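Glycosyltransferase (Streptomyces halstedii, PDB 3WAD) belongs to the GT-B glycosyltransferases, two-domain proteins of the erythromycin biosynthesis protein CIII-like family built from Rossmann-like halves. Local coordinates at residues A233-L239 / V305-L310; R245-T251 / D277-T283; C314-V318 / L376-I380. All coordinates share one frame; numbering follows the deposited sequence.

Contact 1: residues A233-L239 / V305-L310; sequences AVLPDWL and VPLHAL
L310 CD1 comes to the rim of the W238 indole, near the ring plane, 4.3 Å from CH2. V305 CG2 reaches CZ2 of the same ring obliquely, 4.1 Å away, and one face of the indole is covered from its own segment by P236 CG and L239 CG, both offset toward the rim. R300 adds a cation-pi contact to this ring. At the other end, the imidazole of H308 presents its edge, through NE2, to A233 CB at 4.1 Å. No hydrogen bond joins the segments, so the fit is one of van der Waals packing, mostly between apolar side chains. In this C-terminal Rossmann-like half of the GT-B fold, the 233-239 segment packs on the short helix 307-310 and the residues leading into it. L239 contributes more than any other residue: CD1 inserts between A309 CB (3.6 Å) and V305 CG2, while CD2 lies against the backbone at L310 CA. L235 CD1 touches the same A309 methyl, at 3.7 Å. In V305, chi1 of 69° places CG1 between the backbone N and the carbonyl carbon and leaves CG2 anti to N, facing W238 and L239. P306, the N-cap residue of helix 307-310, packs CB on A233 CB at 3.9 Å; its carbonyl O accepts from both A309 N and L310 N. A233 and V234 pair in parallel with a strand of the second subunit, whose T49 also packs on H308.

Contact 2: residues R245-T251 / D277-T283; sequences RPRVCLT and DADVVAT
R245 grips two aspartates through different nitrogens of one guanidinium. D279 OD1 forms a salt bridge with R245 NH2 at 2.8 Å, tilted 25° out of the guanidinium plane, and takes a weak bond from NE. A second salt bridge joins R245 NH1 to D277 OD1 at 3.1 Å, this time in plane at the edge. Both carboxylate planes are steeply turned from the guanidinium, that of D279 by 87°, so neither makes a flat two-oxygen fork. The backbone between them lies over one guanidinium face, with A278 C above its centre. A bend at chi2 (130°) turns the arginine chain across to this neighbour, and the network joins the segments just before and at the start of the strands.

Beyond this network, along the strands, the backbones zip together. D279 N donates to P246 O, V248 N to D279 O and V281 N to V248 O (2.8 Å); L250 N follows to V281 O, almost straight at 2.8 Å, and T283 N to L250 O. L250 O is gripped a second time, by a water that donates to it and, at 2.7 Å from the water O, to T283 O. Between the rungs, CA-H groups point at the same carbonyls, as with A282 CA and L250 O at 3.2 Å.

R247, C249, D279 and V281 occupy one face of this ladder. The other carries V248, L250, V280 and A282, where L250 CD2 rests on A282 CB at 3.8 Å. Helices 253-257 and 266-274 intervene along the chain, and strand 314-319 bonds to the far edge of 247-251. Two adjacent parallel strands joined through helices form a beta-alpha-beta crossover, the repeating unit of a Rossmann-like domain, here in the C-terminal half of a GT-B protein.

Contact 3: residues C314-V318 / L376-I380; sequences CAAIV and LRRLI
I380 and L376, one helical turn apart and both touching the strand, are tied by the bond from I380 N to L376 O at 3.1 Å. That spacing puts both on the strand-facing side, where they reach the same methyl; no hydrogen bond crosses the contact. A316 CB is the methyl on which three helix side chains converge: L376 CD1 at 3.7 Å, I380 CD1 at 4.0 Å and L379 CD1 at 4.2 Å. Each of the three meets it with the end of its chain.

L376 gets there because CG is anti to the backbone N (chi1 -168°), which carries CD1 toward the strand, where it also rests on V318 CG2, 4.0 Å away; the two side chains cross at about a right angle. I380 works at the other end, its CD1 bridging A316 CB and A315 CB, the latter at 3.7 Å. With alanines facing the helix, the segments' axes approach to 9.3 Å, and their N-to-C directions lie 159° apart, close to antiparallel.

R377 and R378 lie on the side of the helix turned from the strand and form salt bridges, R377 with D275 and R378 with E382. L376 and I380 also pack on V248 of the adjoining strand 247-251, while L376 and L379 touch L337 of strand 336-338. Helix 369-381 therefore spans three neighbouring strands of the parallel sheet, with F385 of helix 384-397 flanking L379.

In the fold
All three contacts belong to the C-terminal half of the GT-B protein and converge on its parallel sheet. Both segments of contact 2 fall, along the chain, between those of contact 1, and contact 3 follows. The centres of contacts 2 and 3 are about 8 Å apart, since strands 247-251 and 314-319 are neighbours, with probable hydrogen bonds from A315 N to R247 O and from V318 N to C249 O. Contact 1, about 13 Å from contact 2, packs L310 on the C249 and V281 face, whereas helix 369-381 of contact 3 meets V248 on the opposite face. Together they sample the helix-sheet-helix layering of a Rossmann-like domain.

Contact 1: residues A233-L239 / V305-L310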
loop_
_atom_site.group_PDB
_atom_site.type_symbol
_atom_site.label_atom_id
_atom_site.label_comp_id
_atom_site.label_asym_id
_atom_site.label_seq_id
_atom_site.Cartn_x
_atom_site.Cartn_y
_atom_site.Cartn_z
ATOM N N ALA B 233 -5.538 -7.334 6.546
ATOM C CA ALA B 233 -5.261 -8.402 7.475
ATOM C C ALA B 233 -5.226 -7.874 8.873
ATOM O O ALA B 233 -4.675 -6.812 9.114
ATOM C CB ALA B 233 -3.901 -9.121 7.123
ATOM N N VAL B 234 -5.860 -8.608 9.777
ATOM C CA VAL B 234 -5.871 -8.323 11.223
ATOM C C VAL B 234 -5.363 -9.589 11.922
ATOM O O VAL B 234 -5.832 -10.696 11.634
ATOM C CB VAL B 234 -7.271 -7.987 11.705
ATOM C CG1 VAL B 234 -7.274 -7.711 13.219
ATOM C CG2 VAL B 234 -7.813 -6.778 10.905
ATOM N N LEU B 235 -4.343 -9.480 12.752
ATOM C CA LEU B 235 -3.803 -10.671 13.372
ATOM C C LEU B 235 -4.792 -11.148 14.427
ATOM O O LEU B 235 -5.094 -10.374 15.316
ATOM C CB LEU B 235 -2.502 -10.346 14.042
ATOM C CG LEU B 235 -1.347 -11.294 13.808
ATOM C CD1 LEU B 235 -0.869 -10.993 12.367
ATOM C CD2 LEU B 235 -0.243 -11.012 14.868
ATOM N N PRO B 236 -5.335 -12.387 14.310
ATOM C CA PRO B 236 -6.236 -12.824 15.393
ATOM C C PRO B 236 -5.458 -13.248 16.641
ATOM O O PRO B 236 -4.254 -13.562 16.567
ATOM C CB PRO B 236 -7.007 -13.996 14.775
ATOM C CG PRO B 236 -6.025 -14.619 13.838
ATOM C CD PRO B 236 -5.199 -13.428 13.274
ATOM N N ASP B 237 -6.139 -13.234 17.781
ATOM C CA ASP B 237 -5.497 -13.526 19.045
ATOM C C ASP B 237 -4.823 -14.881 18.994
ATOM O O ASP B 237 -3.707 -15.070 19.448
ATOM C CB ASP B 237 -6.548 -13.554 20.150
ATOM C CG ASP B 237 -6.758 -12.196 20.802
ATOM O OD1 ASP B 237 -7.781 -11.991 21.499
ATOM O OD2 ASP B 237 -5.893 -11.324 20.640
ATOM N N TRP B 238 -5.506 -15.841 18.418
ATOM C CA TRP B 238 -5.044 -17.203 18.499
ATOM C C TRP B 238 -3.724 -17.415 17.723
ATOM O O TRP B 238 -2.882 -18.220 18.150
ATOM C CB TRP B 238 -6.182 -18.138 18.076
ATOM C CG TRP B 238 -6.550 -17.981 16.684
ATOM C CD1 TRP B 238 -7.624 -17.288 16.170
ATOM C CD2 TRP B 238 -5.831 -18.516 15.567
ATOM N NE1 TRP B 238 -7.613 -17.380 14.792
ATOM C CE2 TRP B 238 -6.522 -18.124 14.403
ATOM C CE3 TRP B 238 -4.667 -19.304 15.443
ATOM C CZ2 TRP B 238 -6.098 -18.489 13.132
ATOM C CZ3 TRP B 238 -4.243 -19.664 14.188
ATOM C CH2 TRP B 238 -4.965 -19.254 13.040
ATOM N N LEU B 239 -3.522 -16.670 16.620
ATOM C CA LEU B 239 -2.213 -16.608 15.930
ATOM C C LEU B 239 -1.105 -15.960 16.756
ATOM O O LEU B 239 0.080 -16.102 16.453
ATOM C CB LEU B 239 -2.302 -15.879 14.589
ATOM C CG LEU B 239 -2.357 -16.736 13.329
ATOM C CD1 LEU B 239 -2.425 -15.898 12.103
ATOM C CD2 LEU B 239 -1.160 -17.640 13.279
ATOM N N VAL B 305 -7.781 -16.619 6.795
ATOM C CA VAL B 305 -6.554 -16.366 7.571
ATOM C C VAL B 305 -5.445 -15.740 6.718
ATOM O O VAL B 305 -5.226 -16.185 5.597
ATOM C CB VAL B 305 -6.043 -17.645 8.239
ATOM C CG1 VAL B 305 -5.519 -18.636 7.159
ATOM C CG2 VAL B 305 -4.991 -17.288 9.320
ATOM N N PRO B 306 -4.754 -14.707 7.244
ATOM C CA PRO B 306 -3.539 -14.146 6.574
ATOM C C PRO B 306 -2.351 -15.137 6.533
ATOM O O PRO B 306 -1.681 -15.384 7.541
ATOM C CB PRO B 306 -3.233 -12.903 7.395
ATOM C CG PRO B 306 -3.788 -13.227 8.828
ATOM C CD PRO B 306 -5.056 -14.034 8.529
ATOM N N LEU B 307 -2.097 -15.691 5.345
ATOM C CA LEU B 307 -1.132 -16.756 5.133
ATOM C C LEU B 307 0.256 -16.369 5.600
ATOM O O LEU B 307 1.001 -17.187 6.108
ATOM C CB LEU B 307 -1.034 -17.084 3.640
ATOM C CG LEU B 307 -1.760 -18.306 3.085
ATOM C CD1 LEU B 307 -2.722 -18.990 4.069
ATOM C CD2 LEU B 307 -2.408 -17.976 1.761
ATOM N N HIS B 308 0.630 -15.106 5.371
ATOM C CA HIS B 308 1.960 -14.674 5.750
ATOM C C HIS B 308 2.032 -14.657 7.247
ATOM O O HIS B 308 3.106 -14.780 7.735
ATOM C CB HIS B 308 2.275 -13.293 5.203
ATOM C CG HIS B 308 1.223 -12.277 5.527
ATOM N ND1 HIS B 308 1.379 -11.320 6.510
ATOM C CD2 HIS B 308 -0.008 -12.080 4.997
ATOM C CE1 HIS B 308 0.280 -10.577 6.577
ATOM N NE2 HIS B 308 -0.575 -11.019 5.664
ATOM N N ALA B 309 0.925 -14.544 8.006
ATOM C CA ALA B 309 1.096 -14.677 9.518
ATOM C C ALA B 309 1.097 -16.120 9.971
ATOM O O ALA B 309 1.830 -16.489 10.918
ATOM C CB ALA B 309 0.059 -13.910 10.323
ATOM N N LEU B 310 0.310 -16.925 9.250
ATOM C CA LEU B 310 0.148 -18.362 9.534
ATOM C C LEU B 310 1.339 -19.220 9.036
ATOM O O LEU B 310 1.904 -20.000 9.799
ATOM C CB LEU B 310 -1.196 -18.891 8.933
ATOM C CG LEU B 310 -1.535 -20.380 9.190
ATOM C CD1 LEU B 310 -1.636 -20.753 10.681
ATOM C CD2 LEU B 310 -2.862 -20.708 8.479
#

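Contact 2: residues R245-T251 / D277-T283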
loop_
_atom_site.group_PDB
_atom_site.type_symbol
_atom_site.label_atom_id
_atom_site.label_comp_id
_atom_site.label_asym_id
_atom_site.label_seq_id
_atom_site.Cartn_x
_atom_site.Cartn_y
_atom_site.Cartn_z
ATOM N N ARG B 245 2.363 -27.028 18.746
ATOM C CA ARG B 245 3.075 -28.128 18.017
ATOM C C ARG B 245 2.776 -27.987 16.502
ATOM O O ARG B 245 2.028 -27.112 16.130
ATOM C CB ARG B 245 2.586 -29.478 18.521
ATOM C CG ARG B 245 1.084 -29.580 18.475
ATOM C CD ARG B 245 0.657 -30.843 17.799
ATOM N NE ARG B 245 -0.784 -30.901 17.900
ATOM C CZ ARG B 245 -1.524 -31.991 17.750
ATOM N NH1 ARG B 245 -0.986 -33.163 17.457
ATOM N NH2 ARG B 245 -2.826 -31.896 17.899
ATOM N N PRO B 246 3.322 -28.859 15.635
ATOM C CA PRO B 246 3.201 -28.616 14.173
ATOM C C PRO B 246 1.810 -28.156 13.701
ATOM O O PRO B 246 0.804 -28.545 14.273
ATOM C CB PRO B 246 3.565 -29.975 13.562
ATOM C CG PRO B 246 4.528 -30.551 14.576
ATOM C CD PRO B 246 3.966 -30.158 15.910
ATOM N N ARG B 247 1.768 -27.293 12.692
ATOM C CA ARG B 247 0.498 -26.737 12.204
ATOM C C ARG B 247 0.403 -27.118 10.751
ATOM O O ARG B 247 1.432 -27.250 10.086
ATOM C CB ARG B 247 0.543 -25.235 12.261
ATOM C CG ARG B 247 -0.596 -24.602 12.896
ATOM C CD ARG B 247 -0.139 -23.243 13.408
ATOM N NE ARG B 247 -0.537 -23.055 14.806
ATOM C CZ ARG B 247 -0.362 -21.950 15.533
ATOM N NH1 ARG B 247 0.188 -20.860 15.022
ATOM N NH2 ARG B 247 -0.777 -21.948 16.777
ATOM N N VAL B 248 -0.822 -27.278 10.264
ATOM C CA VAL B 248 -1.051 -27.497 8.848
ATOM C C VAL B 248 -2.183 -26.572 8.457
ATOM O O VAL B 248 -3.105 -26.356 9.237
ATOM C CB VAL B 248 -1.425 -28.966 8.525
ATOM C CG1 VAL B 248 -1.986 -29.112 7.108
ATOM C CG2 VAL B 248 -0.171 -29.871 8.702
ATOM N N CYS B 249 -2.094 -26.030 7.239
ATOM C CA CYS B 249 -3.000 -25.068 6.785
ATOM C C CYS B 249 -3.766 -25.762 5.692
ATOM O O CYS B 249 -3.196 -26.286 4.756
ATOM C CB CYS B 249 -2.222 -23.838 6.285
ATOM S SG CYS B 249 -3.356 -22.762 5.415
ATOM N N LEU B 250 -5.077 -25.789 5.843
ATOM C CA LEU B 250 -6.009 -26.390 4.900
ATOM C C LEU B 250 -6.946 -25.347 4.289
ATOM O O LEU B 250 -7.793 -24.793 4.973
ATOM C CB LEU B 250 -6.842 -27.460 5.631
ATOM C CG LEU B 250 -7.929 -28.145 4.845
ATOM C CD1 LEU B 250 -7.304 -29.007 3.689
ATOM C CD2 LEU B 250 -8.903 -28.932 5.795
ATOM N N THR B 251 -6.789 -25.100 2.989
ATOM C CA THR B 251 -7.577 -24.147 2.211
ATOM C C THR B 251 -8.003 -24.857 0.939
ATOM O O THR B 251 -7.501 -24.541 -0.131
ATOM C CB THR B 251 -6.756 -22.846 1.783
ATOM O OG1 THR B 251 -5.528 -23.228 1.189
ATOM C CG2 THR B 251 -6.403 -22.003 2.912
ATOM N N ASP B 277 -0.480 -35.940 12.974
ATOM C CA ASP B 277 0.123 -35.433 14.192
ATOM C C ASP B 277 0.439 -33.938 14.115
ATOM O O ASP B 277 1.621 -33.574 14.069
ATOM C CB ASP B 277 1.362 -36.256 14.569
ATOM C CG ASP B 277 1.663 -36.207 16.075
ATOM O OD1 ASP B 277 0.863 -35.590 16.839
ATOM O OD2 ASP B 277 2.707 -36.773 16.475
ATOM N N ALA B 278 -0.613 -33.096 14.123
ATOM C CA ALA B 278 -0.500 -31.620 14.000
ATOM C C ALA B 278 -1.851 -30.943 14.177
ATOM O O ALA B 278 -2.877 -31.609 14.047
ATOM C CB ALA B 278 0.109 -31.243 12.651
ATOM N N ASP B 279 -1.866 -29.644 14.496
ATOM C CA ASP B 279 -3.105 -28.874 14.517
ATOM C C ASP B 279 -3.474 -28.358 13.128
ATOM O O ASP B 279 -2.623 -27.912 12.400
ATOM C CB ASP B 279 -2.988 -27.657 15.442
ATOM C CG ASP B 279 -2.812 -28.034 16.876
ATOM O OD1 ASP B 279 -3.197 -29.167 17.279
ATOM O OD2 ASP B 279 -2.266 -27.184 17.609
ATOM N N VAL B 280 -4.739 -28.400 12.758
ATOM C CA VAL B 280 -5.123 -27.979 11.405
ATOM C C VAL B 280 -5.791 -26.602 11.510
ATOM O O VAL B 280 -6.621 -26.429 12.378
ATOM C CB VAL B 280 -5.990 -29.074 10.708
ATOM C CG1 VAL B 280 -6.645 -28.576 9.443
ATOM C CG2 VAL B 280 -5.094 -30.321 10.454
ATOM N N VAL B 281 -5.350 -25.613 10.710
ATOM C CA VAL B 281 -6.130 -24.370 10.535
ATOM C C VAL B 281 -6.833 -24.509 9.185
ATOM O O VAL B 281 -6.174 -24.676 8.158
ATOM C CB VAL B 281 -5.208 -23.098 10.686
ATOM C CG1 VAL B 281 -6.011 -21.825 10.521
ATOM C CG2 VAL B 281 -4.496 -23.114 12.047
ATOM N N ALA B 282 -8.161 -24.564 9.182
ATOM C CA ALA B 282 -8.931 -24.818 7.944
ATOM C C ALA B 282 -9.828 -23.638 7.631
ATOM O O ALA B 282 -10.479 -23.104 8.500
ATOM C CB ALA B 282 -9.765 -26.055 8.086
ATOM N N THR B 283 -9.842 -23.209 6.381
ATOM C CA THR B 283 -10.743 -22.171 5.957
ATOM C C THR B 283 -12.036 -22.804 5.389
ATOM O O THR B 283 -12.006 -23.633 4.472
ATOM C CB THR B 283 -10.062 -21.129 5.007
ATOM O OG1 THR B 283 -9.668 -21.761 3.788
ATOM C CG2 THR B 283 -8.804 -20.544 5.657
HETATM O O HOH W 1 -10.218 -25.402 3.430
#

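Contact 3: residues C314-V318 / L376-I380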
loop_
_atom_site.group_PDB
_atom_site.type_symbol
_atom_site.label_atom_id
_atom_site.label_comp_id
_atom_site.label_asym_id
_atom_site.label_seq_id
_atom_site.Cartn_x
_atom_site.Cartn_y
_atom_site.Cartn_z
ATOM N N CYS B 314 3.904 -23.344 9.859
ATOM C CA CYS B 314 3.168 -24.535 9.333
ATOM C C CYS B 314 4.108 -25.542 8.752
ATOM O O CYS B 314 4.996 -25.152 8.038
ATOM C CB CYS B 314 2.179 -24.188 8.218
ATOM S SG CYS B 314 0.746 -23.393 8.868
ATOM N N ALA B 315 3.868 -26.824 8.989
ATOM C CA ALA B 315 4.670 -27.874 8.329
ATOM C C ALA B 315 4.121 -28.177 6.934
ATOM O O ALA B 315 4.804 -28.796 6.133
ATOM C CB ALA B 315 4.716 -29.201 9.195
ATOM N N ALA B 316 2.880 -27.787 6.636
ATOM C CA ALA B 316 2.332 -28.101 5.306
ATOM C C ALA B 316 1.166 -27.196 4.964
ATOM O O ALA B 316 0.508 -26.669 5.867
ATOM C CB ALA B 316 1.930 -29.577 5.226
ATOM N N ILE B 317 0.895 -27.021 3.677
ATOM C CA ILE B 317 -0.355 -26.363 3.285
ATOM C C ILE B 317 -0.962 -27.215 2.197
ATOM O O ILE B 317 -0.281 -27.654 1.274
ATOM C CB ILE B 317 -0.126 -24.893 2.756
ATOM C CG1 ILE B 317 -1.464 -24.224 2.360
ATOM C CG2 ILE B 317 0.924 -24.900 1.667
ATOM C CD1 ILE B 317 -1.395 -22.703 2.386
ATOM N N VAL B 318 -2.254 -27.414 2.319
ATOM C CA VAL B 318 -3.056 -28.219 1.384
ATOM C C VAL B 318 -3.909 -27.248 0.648
ATOM O O VAL B 318 -4.715 -26.560 1.302
ATOM C CB VAL B 318 -3.995 -29.202 2.201
ATOM C CG1 VAL B 318 -4.769 -30.127 1.272
ATOM C CG2 VAL B 318 -3.160 -30.030 3.180
ATOM N N LEU B 376 -0.571 -36.062 3.420
ATOM C CA LEU B 376 -0.292 -35.095 4.468
ATOM C C LEU B 376 0.632 -35.650 5.534
ATOM O O LEU B 376 1.564 -34.945 5.994
ATOM C CB LEU B 376 -1.582 -34.560 5.115
ATOM C CG LEU B 376 -1.409 -33.329 6.042
ATOM C CD1 LEU B 376 -0.591 -32.251 5.352
ATOM C CD2 LEU B 376 -2.740 -32.761 6.500
ATOM N N ARG B 377 0.387 -36.921 5.920
ATOM C CA ARG B 377 1.197 -37.587 6.880
ATOM C C ARG B 377 2.639 -37.688 6.364
ATOM O O ARG B 377 3.556 -37.496 7.134
ATOM C CB ARG B 377 0.589 -38.954 7.218
ATOM C CG ARG B 377 -0.611 -38.872 8.121
ATOM C CD ARG B 377 -0.910 -40.246 8.736
ATOM N NE ARG B 377 -2.335 -40.623 8.754
ATOM C CZ ARG B 377 -2.884 -41.436 9.662
ATOM N NH1 ARG B 377 -2.172 -41.909 10.673
ATOM N NH2 ARG B 377 -4.158 -41.742 9.620
ATOM N N ARG B 378 2.858 -37.973 5.083
ATOM C CA ARG B 378 4.228 -37.962 4.539
ATOM C C ARG B 378 4.944 -36.618 4.587
ATOM O O ARG B 378 6.118 -36.520 4.986
ATOM C CB ARG B 378 4.255 -38.492 3.132
ATOM C CG ARG B 378 3.814 -39.951 3.058
ATOM C CD ARG B 378 4.085 -40.464 1.698
ATOM N NE ARG B 378 5.499 -40.252 1.382
ATOM C CZ ARG B 378 5.995 -40.140 0.157
ATOM N NH1 ARG B 378 5.229 -40.168 -0.924
ATOM N NH2 ARG B 378 7.287 -39.985 0.023
ATOM N N LEU B 379 4.225 -35.570 4.209
ATOM C CA LEU B 379 4.761 -34.185 4.258
ATOM C C LEU B 379 5.247 -33.798 5.640
ATOM O O LEU B 379 6.316 -33.165 5.777
ATOM C CB LEU B 379 3.689 -33.207 3.801
ATOM C CG LEU B 379 3.280 -33.318 2.337
ATOM C CD1 LEU B 379 2.403 -32.134 1.986
ATOM C CD2 LEU B 379 4.522 -33.356 1.487
ATOM N N ILE B 380 4.465 -34.210 6.635
ATOM C CA ILE B 380 4.722 -34.050 8.069
ATOM C C ILE B 380 5.927 -34.907 8.487
ATOM O O ILE B 380 6.786 -34.435 9.249
ATOM C CB ILE B 380 3.433 -34.453 8.943
ATOM C CG1 ILE B 380 2.500 -33.288 9.228
ATOM C CG2 ILE B 380 3.810 -34.901 10.330
ATOM C CD1 ILE B 380 2.637 -32.143 8.267
#